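Local coordinates for protein KmHsv2 (Kluyveromyces marxianus, PDB 3VU4) that probably binds phosphoinositides at membranes, as a seven-bladed beta-propeller of the PROPPIN family related to the autophagy protein Atg18, at residues 232-237 / 267-272; 198-203 / 244-249; 27-32 / 66-71. One frame throughout, in Å; residues are numbered along the deposited sequence.

Contact 1. Residues 232-237 / 267-272; sequences REFRRG and FEIFND
Phe234 packs against Phe267 where two neighbouring blades of the beta-propeller meet: strand 230-235 is the last strand of one blade and strand 263-268 the third of the next. Phe234 also opens the FRRG sequence, the signature of PROPPINs. With its CG anti to the carbonyl carbon (chi1 -55°), the ring is swung across the gap between the blades. Its CB lies 3.4 Å from CD1 of Phe267, and CG rests on the same atom. CD1 and CD2 straddle CB of Phe267, which sits 3.7 Å from the centroid of the Phe234 ring, almost on the ring normal, in a CH-pi contact. CE2 meets CD1 of Ile269 at 4.1 Å, and at the tip CE1 and CZ both bring the ring edge to 3.4 Å from the carbonyl O of Glu268. The ring planes are 37° apart, an oblique pairing, neither stacked nor edge-to-face, with the two side chains pointing in opposite senses. Large flat side chains suit this seam because one ring can meet both an apolar neighbour and a backbone carbonyl. The next two residues turn to different work: Arg236 leans its CG against Phe267 CZ at 4.3 Å while its guanidinium pairs with Asp239, and Arg235 lies near a bound sulfate. This is consistent with the family's phosphoinositide sites, to which the two FRRG arginines contribute. At the other end Arg232 donates from NE to the carbonyl O of Ile269 at 2.6 Å, in the carbonyl plane on a lone pair, while NH2 adds a weak bond to the same oxygen at 3.0 Å.

Contact 2. Residues 198-203 / 244-249; sequences IKMVRL and VDMKWS
Arg202 lies across strand 243-248 and meets Asp245 in a salt bridge, NH2 to OD1 at 3.0 Å, near the guanidinium plane; its NH1 returns to the carbonyl O of Val201, which helps fix the rotation of the group. The two strands run at 15° to each other, as the innermost strands of adjacent propeller blades. The tightly packed, buried part is made by Met200, Met246 and Trp248: the unbranched thioether chain of Met200 fits SD 4.0 Å from Met246 CB and also over one face of the guanidinium. The polar member is Trp248, whose NE1 gives a nearly straight bond (160°) to Arg202 O, 3.0 Å away, from above the carbonyl plane. The more open side is charged, with the partly exposed Arg202 and Lys247 sharing Asp245: OD1 also takes the backbone N of Met246, arriving from the opposite face to Arg202, while OD2 pairs with Lys247 NZ at 3.2 Å. A leucine in place of Arg202 would probably leave Asp245 facing Lys247 without its second cationic mate, and Met200 SD without the flat group it covers. Val201 faces strand 142-146, Trp248 packs on strands 209-214 and 254-259, and Asp245 and Lys247 both bond to the backbone of Ile311 in strand 310-313.

Contact 3. Residues 27-32 / 66-71; sequences FNQDQS and MLHRTN. With SO4 (sulfate ion), chain I.
The Gln29 amide meets the backbone of the 66-71 loop with its edge, much as a peptide group would: NE2 gives a bond to Met66 O at 2.8 Å (166°), lying in the amide plane, and OE1 receives the N-H of His68 at 2.7 Å. The amide of Asn28 also works at its edge, ND2 donating to His68 O at 2.9 Å; the acceptor lies close to the Asn28 amide plane, but the donor stands above the plane of the His68 carbonyl. The His68 ring is engaged at two points of its rim, both in plane: NE2 donates to O3 of a sulfate at 2.8 Å, and ND1 is linked through a water to Asp30 OD1. The sulfate probably came from the crystallisation liquor, and Arg110 N binds it as well.

Asparagine suits its place because it serves both loops. Its CG stands between the backbone N and the carbonyl carbon (chi1 68°), which turns OD1 back to accept the N-H of Ser32 at 2.9 Å while ND2 crosses to the other loop. Asn28 also begins a type I turn that ends at Gln31. Beneath the amide, Asn28 CB lies against Met66 CG, 3.4 Å away. At the rim, Arg69 lies beside Ser32, with NE 3.6 Å from OG, while its NH2 is held by Asn46. A second water joins Phe27 O to Met66 N where strands 24-27 and 63-66 run into their loops. Such side-chain-to-backbone bonding joins two equivalent beta-hairpin turns, each linking the first and second strands of its blade, in adjacent blades of the propeller.

Overall arrangement
All three contacts are seams between neighbouring blades. Contacts 1 and 2 join the same pair of sheets, 198-235 and 243-299, at different depths: contact 2 pairs the innermost strands near the middle of the chain, whereas the centre of contact 1 lies about 18 Å from the centre of the chain, and the two touch where Ile269 packs on Trp248. Contact 3 joins the first two blades and lies across the chain's centre from contact 1. The chemistry follows the place. Contact 1 is chiefly aromatic and buried, contact 2 combines methionine and tryptophan packing with an ionic network, and the partly buried turns of contact 3 rely on side-chain amides bonded to backbone, with waters between and a sulfate at the His68 rim.

Contact 1. Residues 232-237 / 267-272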
loop_
_atom_site.group_PDB
_atom_site.type_symbol
_atom_site.label_atom_id
_atom_site.label_comp_id
_atom_site.label_asym_id
_atom_site.label_seq_id
_atom_site.Cartn_x
_atom_site.Cartn_y
_atom_site.Cartn_z
ATOM N N ARG A 232 -7.698 14.375 9.633
ATOM C CA ARG A 232 -8.973 13.967 9.041
ATOM C C ARG A 232 -9.550 12.717 9.701
ATOM O O ARG A 232 -8.822 11.890 10.262
ATOM C CB ARG A 232 -8.797 13.667 7.555
ATOM C CG ARG A 232 -8.327 14.822 6.727
ATOM C CD ARG A 232 -9.480 15.689 6.283
ATOM N NE ARG A 232 -8.994 16.800 5.477
ATOM C CZ ARG A 232 -9.014 18.068 5.868
ATOM N NH1 ARG A 232 -9.502 18.386 7.059
ATOM N NH2 ARG A 232 -8.542 19.011 5.073
ATOM N N GLU A 233 -10.865 12.586 9.617
ATOM C CA GLU A 233 -11.538 11.424 10.157
ATOM C C GLU A 233 -12.722 11.124 9.237
ATOM O O GLU A 233 -13.481 12.024 8.873
ATOM C CB GLU A 233 -12.008 11.657 11.604
ATOM C CG GLU A 233 -12.108 10.355 12.388
ATOM C CD GLU A 233 -12.463 10.525 13.867
ATOM O OE1 GLU A 233 -13.656 10.717 14.185
ATOM O OE2 GLU A 233 -11.547 10.461 14.714
ATOM N N PHE A 234 -12.843 9.859 8.838
ATOM C CA PHE A 234 -13.927 9.429 7.965
ATOM C C PHE A 234 -14.703 8.285 8.607
ATOM O O PHE A 234 -14.135 7.464 9.317
ATOM C CB PHE A 234 -13.359 8.965 6.629
ATOM C CG PHE A 234 -12.492 9.978 5.956
ATOM C CD1 PHE A 234 -13.046 11.106 5.368
ATOM C CD2 PHE A 234 -11.113 9.800 5.902
ATOM C CE1 PHE A 234 -12.238 12.048 4.730
ATOM C CE2 PHE A 234 -10.295 10.735 5.266
ATOM C CZ PHE A 234 -10.863 11.861 4.678
ATOM N N ARG A 235 -16.004 8.234 8.356
ATOM C CA ARG A 235 -16.843 7.175 8.901
ATOM C C ARG A 235 -17.155 6.251 7.745
ATOM O O ARG A 235 -17.521 6.708 6.669
ATOM C CB ARG A 235 -18.136 7.761 9.451
ATOM C CG ARG A 235 -17.907 8.965 10.341
ATOM C CD ARG A 235 -17.702 8.565 11.777
ATOM N NE ARG A 235 -18.972 8.585 12.495
ATOM C CZ ARG A 235 -19.126 8.188 13.753
ATOM N NH1 ARG A 235 -18.083 7.733 14.442
ATOM N NH2 ARG A 235 -20.324 8.257 14.323
ATOM N N ARG A 236 -16.992 4.952 7.950
ATOM C CA ARG A 236 -17.269 4.004 6.887
ATOM C C ARG A 236 -18.762 3.748 6.853
ATOM O O ARG A 236 -19.327 3.362 5.826
ATOM C CB ARG A 236 -16.481 2.717 7.131
ATOM C CG ARG A 236 -15.006 2.872 6.792
ATOM C CD ARG A 236 -14.101 1.823 7.432
ATOM N NE ARG A 236 -14.439 0.427 7.140
ATOM C CZ ARG A 236 -14.990 -0.024 6.015
ATOM N NH1 ARG A 236 -15.309 0.803 5.020
ATOM N NH2 ARG A 236 -15.197 -1.322 5.878
ATOM N N GLY A 237 -19.403 3.995 7.985
ATOM C CA GLY A 237 -20.835 3.795 8.074
ATOM C C GLY A 237 -21.342 2.468 7.528
ATOM O O GLY A 237 -21.122 1.406 8.121
ATOM N N PHE A 267 -12.267 8.420 -0.199
ATOM C CA PHE A 267 -12.431 9.473 0.801
ATOM C C PHE A 267 -11.582 10.659 0.356
ATOM O O PHE A 267 -10.520 10.488 -0.258
ATOM C CB PHE A 267 -11.989 8.976 2.178
ATOM C CG PHE A 267 -12.834 7.864 2.707
ATOM C CD1 PHE A 267 -14.017 8.134 3.372
ATOM C CD2 PHE A 267 -12.462 6.534 2.512
ATOM C CE1 PHE A 267 -14.830 7.091 3.841
ATOM C CE2 PHE A 267 -13.258 5.497 2.972
ATOM C CZ PHE A 267 -14.445 5.772 3.638
ATOM N N GLU A 268 -12.041 11.862 0.665
ATOM C CA GLU A 268 -11.321 13.055 0.248
ATOM C C GLU A 268 -10.584 13.778 1.370
ATOM O O GLU A 268 -11.211 14.246 2.323
ATOM C CB GLU A 268 -12.307 14.007 -0.440
ATOM C CG GLU A 268 -11.760 15.395 -0.769
ATOM C CD GLU A 268 -12.800 16.269 -1.452
ATOM O OE1 GLU A 268 -12.988 16.128 -2.680
ATOM O OE2 GLU A 268 -13.446 17.082 -0.756
ATOM N N ILE A 269 -9.257 13.864 1.258
ATOM C CA ILE A 269 -8.441 14.567 2.252
ATOM C C ILE A 269 -8.469 16.085 1.968
ATOM O O ILE A 269 -8.590 16.908 2.883
ATOM C CB ILE A 269 -6.982 14.042 2.259
ATOM C CG1 ILE A 269 -6.907 12.725 3.045
ATOM C CG2 ILE A 269 -6.047 15.070 2.887
ATOM C CD1 ILE A 269 -7.551 11.537 2.354
ATOM N N PHE A 270 -8.348 16.453 0.700
ATOM C CA PHE A 270 -8.437 17.857 0.316
ATOM C C PHE A 270 -8.924 17.915 -1.124
ATOM O O PHE A 270 -8.646 17.003 -1.908
ATOM C CB PHE A 270 -7.090 18.583 0.502
ATOM C CG PHE A 270 -6.027 18.223 -0.505
ATOM C CD1 PHE A 270 -6.048 18.765 -1.789
ATOM C CD2 PHE A 270 -4.958 17.394 -0.144
ATOM C CE1 PHE A 270 -5.022 18.498 -2.704
ATOM C CE2 PHE A 270 -3.928 17.120 -1.047
ATOM C CZ PHE A 270 -3.963 17.676 -2.332
ATOM N N ASN A 271 -9.680 18.959 -1.465
ATOM C CA ASN A 271 -10.204 19.068 -2.815
ATOM C C ASN A 271 -9.101 19.313 -3.839
ATOM O O ASN A 271 -8.311 20.243 -3.733
ATOM C CB ASN A 271 -11.275 20.140 -2.913
ATOM C CG ASN A 271 -12.022 20.067 -4.221
ATOM O OD1 ASN A 271 -11.434 20.264 -5.282
ATOM N ND2 ASN A 271 -13.317 19.758 -4.160
ATOM N N ASP A 272 -9.093 18.433 -4.830
ATOM C CA ASP A 272 -8.123 18.357 -5.913
ATOM C C ASP A 272 -8.354 19.238 -7.140
ATOM O O ASP A 272 -7.416 19.708 -7.766
ATOM C CB ASP A 272 -8.084 16.898 -6.375
ATOM C CG ASP A 272 -6.705 16.399 -6.548
ATOM O OD1 ASP A 272 -5.794 17.058 -6.014
ATOM O OD2 ASP A 272 -6.520 15.355 -7.197
#

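Contact 2. Residues 198-203 / 244-249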
loop_
_atom_site.group_PDB
_atom_site.type_symbol
_atom_site.label_atom_id
_atom_site.label_comp_id
_atom_site.label_asym_id
_atom_site.label_seq_id
_atom_site.Cartn_x
_atom_site.Cartn_y
_atom_site.Cartn_z
ATOM N N ILE A 198 -4.949 -2.054 15.479
ATOM C CA ILE A 198 -4.861 -1.469 14.155
ATOM C C ILE A 198 -4.862 -2.535 13.058
ATOM O O ILE A 198 -4.155 -3.552 13.135
ATOM C CB ILE A 198 -3.587 -0.609 14.021
ATOM C CG1 ILE A 198 -3.828 0.760 14.669
ATOM C CG2 ILE A 198 -3.184 -0.471 12.551
ATOM C CD1 ILE A 198 -2.600 1.626 14.732
ATOM N N LYS A 199 -5.666 -2.286 12.029
ATOM C CA LYS A 199 -5.772 -3.189 10.898
ATOM C C LYS A 199 -4.580 -3.001 9.966
ATOM O O LYS A 199 -3.907 -3.970 9.600
ATOM C CB LYS A 199 -7.079 -2.929 10.147
ATOM C CG LYS A 199 -7.297 -3.817 8.926
ATOM C CD LYS A 199 -7.180 -5.279 9.286
ATOM C CE LYS A 199 -7.535 -6.164 8.111
ATOM N NZ LYS A 199 -7.117 -7.566 8.384
ATOM N N MET A 200 -4.326 -1.752 9.586
ATOM C CA MET A 200 -3.206 -1.417 8.707
ATOM C C MET A 200 -2.952 0.083 8.723
ATOM O O MET A 200 -3.839 0.857 9.090
ATOM C CB MET A 200 -3.503 -1.839 7.270
ATOM C CG MET A 200 -4.706 -1.142 6.670
ATOM S SD MET A 200 -4.941 -1.554 4.937
ATOM C CE MET A 200 -5.996 -2.961 5.118
ATOM N N VAL A 201 -1.744 0.491 8.343
ATOM C CA VAL A 201 -1.421 1.914 8.280
ATOM C C VAL A 201 -0.871 2.212 6.897
ATOM O O VAL A 201 -0.251 1.357 6.273
ATOM C CB VAL A 201 -0.404 2.354 9.372
ATOM C CG1 VAL A 201 -0.974 2.051 10.760
ATOM C CG2 VAL A 201 0.924 1.690 9.162
ATOM N N ARG A 202 -1.114 3.421 6.408
ATOM C CA ARG A 202 -0.658 3.781 5.077
ATOM C C ARG A 202 -0.120 5.201 4.968
ATOM O O ARG A 202 -0.802 6.173 5.318
ATOM C CB ARG A 202 -1.809 3.595 4.085
ATOM C CG ARG A 202 -2.255 2.146 3.904
ATOM C CD ARG A 202 -1.293 1.389 2.993
ATOM N NE ARG A 202 -1.769 0.044 2.686
ATOM C CZ ARG A 202 -1.675 -1.003 3.502
ATOM N NH1 ARG A 202 -1.108 -0.887 4.694
ATOM N NH2 ARG A 202 -2.170 -2.171 3.130
ATOM N N LEU A 203 1.110 5.305 4.473
ATOM C CA LEU A 203 1.772 6.584 4.268
ATOM C C LEU A 203 1.405 7.114 2.887
ATOM O O LEU A 203 1.235 6.334 1.946
ATOM C CB LEU A 203 3.289 6.416 4.343
ATOM C CG LEU A 203 3.910 6.134 5.712
ATOM C CD1 LEU A 203 5.376 5.770 5.543
ATOM C CD2 LEU A 203 3.756 7.352 6.611
ATOM N N VAL A 244 -9.431 -4.526 3.050
ATOM C CA VAL A 244 -8.448 -5.399 2.417
ATOM C C VAL A 244 -7.244 -4.564 2.012
ATOM O O VAL A 244 -6.101 -5.010 2.101
ATOM C CB VAL A 244 -9.046 -6.104 1.177
ATOM C CG1 VAL A 244 -7.983 -6.903 0.457
ATOM C CG2 VAL A 244 -10.175 -7.019 1.612
ATOM N N ASP A 245 -7.499 -3.345 1.560
ATOM C CA ASP A 245 -6.404 -2.468 1.189
ATOM C C ASP A 245 -6.844 -1.005 1.199
ATOM O O ASP A 245 -8.031 -0.684 1.074
ATOM C CB ASP A 245 -5.824 -2.861 -0.172
ATOM C CG ASP A 245 -4.401 -2.341 -0.366
ATOM O OD1 ASP A 245 -3.835 -1.790 0.606
ATOM O OD2 ASP A 245 -3.848 -2.489 -1.486
ATOM N N MET A 246 -5.862 -0.130 1.368
ATOM C CA MET A 246 -6.094 1.302 1.447
ATOM C C MET A 246 -4.871 1.969 0.842
ATOM O O MET A 246 -3.751 1.717 1.277
ATOM C CB MET A 246 -6.273 1.678 2.914
ATOM C CG MET A 246 -6.292 3.137 3.212
ATOM S SD MET A 246 -6.990 3.384 4.852
ATOM C CE MET A 246 -5.652 2.802 5.899
ATOM N N LYS A 247 -5.097 2.799 -0.174
ATOM C CA LYS A 247 -4.017 3.488 -0.882
ATOM C C LYS A 247 -4.338 4.971 -1.168
ATOM O O LYS A 247 -5.508 5.353 -1.298
ATOM C CB LYS A 247 -3.733 2.737 -2.179
ATOM C CG LYS A 247 -2.431 1.970 -2.205
ATOM C CD LYS A 247 -2.203 1.148 -0.956
ATOM C CE LYS A 247 -0.987 0.245 -1.113
ATOM N NZ LYS A 247 -1.173 -0.810 -2.165
ATOM N N TRP A 248 -3.291 5.793 -1.262
ATOM C CA TRP A 248 -3.413 7.245 -1.490
ATOM C C TRP A 248 -3.238 7.658 -2.948
ATOM O O TRP A 248 -2.411 7.090 -3.659
ATOM C CB TRP A 248 -2.347 8.005 -0.692
ATOM C CG TRP A 248 -2.471 8.021 0.819
ATOM C CD1 TRP A 248 -2.040 7.062 1.698
ATOM C CD2 TRP A 248 -2.946 9.113 1.621
ATOM N NE1 TRP A 248 -2.205 7.494 2.993
ATOM C CE2 TRP A 248 -2.761 8.749 2.978
ATOM C CE3 TRP A 248 -3.510 10.364 1.323
ATOM C CZ2 TRP A 248 -3.110 9.598 4.040
ATOM C CZ3 TRP A 248 -3.861 11.207 2.374
ATOM C CH2 TRP A 248 -3.661 10.817 3.720
ATOM N N SER A 249 -3.988 8.660 -3.398
ATOM C CA SER A 249 -3.821 9.118 -4.779
ATOM C C SER A 249 -2.460 9.819 -4.836
ATOM O O SER A 249 -1.932 10.248 -3.812
ATOM C CB SER A 249 -4.955 10.062 -5.193
ATOM O OG SER A 249 -5.036 11.190 -4.341
#

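Contact 3. Residues 27-32 / 66-71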
loop_
_atom_site.group_PDB
_atom_site.type_symbol
_atom_site.label_atom_id
_atom_site.label_comp_id
_atom_site.label_asym_id
_atom_site.label_seq_id
_atom_site.Cartn_x
_atom_site.Cartn_y
_atom_site.Cartn_z
ATOM N N PHE A 27 3.645 -3.900 -5.392
ATOM C CA PHE A 27 4.029 -2.797 -6.273
ATOM C C PHE A 27 5.394 -2.259 -5.848
ATOM O O PHE A 27 5.808 -2.463 -4.707
ATOM C CB PHE A 27 3.016 -1.657 -6.162
ATOM C CG PHE A 27 1.635 -2.033 -6.569
ATOM C CD1 PHE A 27 1.233 -1.923 -7.896
ATOM C CD2 PHE A 27 0.733 -2.527 -5.627
ATOM C CE1 PHE A 27 -0.041 -2.297 -8.281
ATOM C CE2 PHE A 27 -0.544 -2.903 -6.004
ATOM C CZ PHE A 27 -0.932 -2.789 -7.335
ATOM N N ASN A 28 6.096 -1.578 -6.751
ATOM C CA ASN A 28 7.378 -0.997 -6.366
ATOM C C ASN A 28 7.054 0.335 -5.682
ATOM O O ASN A 28 5.936 0.833 -5.799
ATOM C CB ASN A 28 8.301 -0.807 -7.577
ATOM C CG ASN A 28 7.815 0.255 -8.542
ATOM O OD1 ASN A 28 6.703 0.789 -8.419
ATOM N ND2 ASN A 28 8.656 0.564 -9.527
ATOM N N GLN A 29 8.024 0.903 -4.976
ATOM C CA GLN A 29 7.834 2.138 -4.216
ATOM C C GLN A 29 7.049 3.310 -4.827
ATOM O O GLN A 29 6.441 4.077 -4.089
ATOM C CB GLN A 29 9.188 2.638 -3.717
ATOM C CG GLN A 29 9.983 1.610 -2.888
ATOM C CD GLN A 29 10.425 0.394 -3.700
ATOM O OE1 GLN A 29 10.658 0.488 -4.904
ATOM N NE2 GLN A 29 10.558 -0.744 -3.037
ATOM N N ASP A 30 7.044 3.465 -6.147
ATOM C CA ASP A 30 6.296 4.564 -6.756
ATOM C C ASP A 30 5.079 4.071 -7.554
ATOM O O ASP A 30 4.463 4.831 -8.306
ATOM C CB ASP A 30 7.214 5.390 -7.664
ATOM C CG ASP A 30 7.520 4.696 -8.978
ATOM O OD1 ASP A 30 7.873 3.496 -8.951
ATOM O OD2 ASP A 30 7.415 5.348 -10.038
ATOM N N GLN A 31 4.737 2.797 -7.379
ATOM C CA GLN A 31 3.599 2.182 -8.065
ATOM C C GLN A 31 3.610 2.283 -9.581
ATOM O O GLN A 31 2.571 2.525 -10.190
ATOM C CB GLN A 31 2.278 2.765 -7.575
ATOM C CG GLN A 31 1.815 2.239 -6.254
ATOM C CD GLN A 31 2.343 3.039 -5.107
ATOM O OE1 GLN A 31 2.030 2.757 -3.951
ATOM N NE2 GLN A 31 3.141 4.056 -5.411
ATOM N N SER A 32 4.769 2.104 -10.195
ATOM C CA SER A 32 4.842 2.159 -11.644
ATOM C C SER A 32 5.068 0.734 -12.137
ATOM O O SER A 32 4.932 0.437 -13.325
ATOM C CB SER A 32 5.979 3.084 -12.086
ATOM O OG SER A 32 7.211 2.720 -11.489
ATOM N N MET A 66 10.613 -5.492 -5.028
ATOM C CA MET A 66 11.531 -4.894 -5.984
ATOM C C MET A 66 11.950 -3.496 -5.528
ATOM O O MET A 66 11.255 -2.854 -4.736
ATOM C CB MET A 66 10.922 -4.871 -7.391
ATOM C CG MET A 66 9.875 -3.821 -7.667
ATOM S SD MET A 66 9.164 -4.076 -9.326
ATOM C CE MET A 66 10.437 -3.341 -10.379
ATOM N N LEU A 67 13.109 -3.043 -5.998
ATOM C CA LEU A 67 13.614 -1.727 -5.627
ATOM C C LEU A 67 13.524 -0.758 -6.794
ATOM O O LEU A 67 14.321 -0.824 -7.724
ATOM C CB LEU A 67 15.069 -1.820 -5.161
ATOM C CG LEU A 67 15.711 -0.466 -4.828
ATOM C CD1 LEU A 67 15.012 0.162 -3.623
ATOM C CD2 LEU A 67 17.188 -0.662 -4.541
ATOM N N HIS A 68 12.548 0.140 -6.736
ATOM C CA HIS A 68 12.346 1.129 -7.788
ATOM C C HIS A 68 12.280 0.457 -9.153
ATOM O O HIS A 68 11.379 -0.345 -9.413
ATOM C CB HIS A 68 13.474 2.156 -7.748
ATOM C CG HIS A 68 13.562 2.878 -6.441
ATOM N ND1 HIS A 68 12.496 3.567 -5.908
ATOM C CD2 HIS A 68 14.570 2.988 -5.544
ATOM C CE1 HIS A 68 12.842 4.070 -4.737
ATOM N NE2 HIS A 68 14.094 3.734 -4.491
ATOM N N ARG A 69 13.227 0.786 -10.023
ATOM C CA ARG A 69 13.266 0.190 -11.347
ATOM C C ARG A 69 14.644 -0.394 -11.598
ATOM O O ARG A 69 15.032 -0.629 -12.742
ATOM C CB ARG A 69 12.928 1.233 -12.412
ATOM C CG ARG A 69 11.431 1.456 -12.607
ATOM C CD ARG A 69 11.161 2.597 -13.582
ATOM N NE ARG A 69 9.764 2.660 -14.006
ATOM C CZ ARG A 69 9.153 1.720 -14.726
ATOM N NH1 ARG A 69 9.812 0.631 -15.109
ATOM N NH2 ARG A 69 7.880 1.871 -15.074
ATOM N N THR A 70 15.373 -0.636 -10.512
ATOM C CA THR A 70 16.718 -1.188 -10.584
ATOM C C THR A 70 16.723 -2.661 -10.986
ATOM O O THR A 70 15.690 -3.227 -11.349
ATOM C CB THR A 70 17.429 -1.063 -9.239
ATOM O OG1 THR A 70 16.920 -2.052 -8.335
ATOM C CG2 THR A 70 17.196 0.318 -8.653
ATOM N N ASN A 71 17.894 -3.283 -10.911
ATOM C CA ASN A 71 18.033 -4.686 -11.269
ATOM C C ASN A 71 17.973 -5.535 -10.008
ATOM O O ASN A 71 18.260 -6.726 -10.039
ATOM C CB ASN A 71 19.368 -4.914 -11.976
ATOM C CG ASN A 71 19.694 -3.816 -12.971
ATOM O OD1 ASN A 71 18.845 -3.416 -13.777
ATOM N ND2 ASN A 71 20.934 -3.320 -12.925
HETATM S S SO4 I . 15.327 5.828 -1.584
HETATM O O1 SO4 I . 16.670 6.115 -2.121
HETATM O O2 SO4 I . 14.351 6.753 -2.188
HETATM O O3 SO4 I . 14.945 4.447 -1.913
HETATM O O4 SO4 I . 15.340 6.002 -0.120
HETATM O O HOH W 1 8.105 -4.555 -4.108
HETATM O O HOH W 2 10.444 3.425 -8.222
#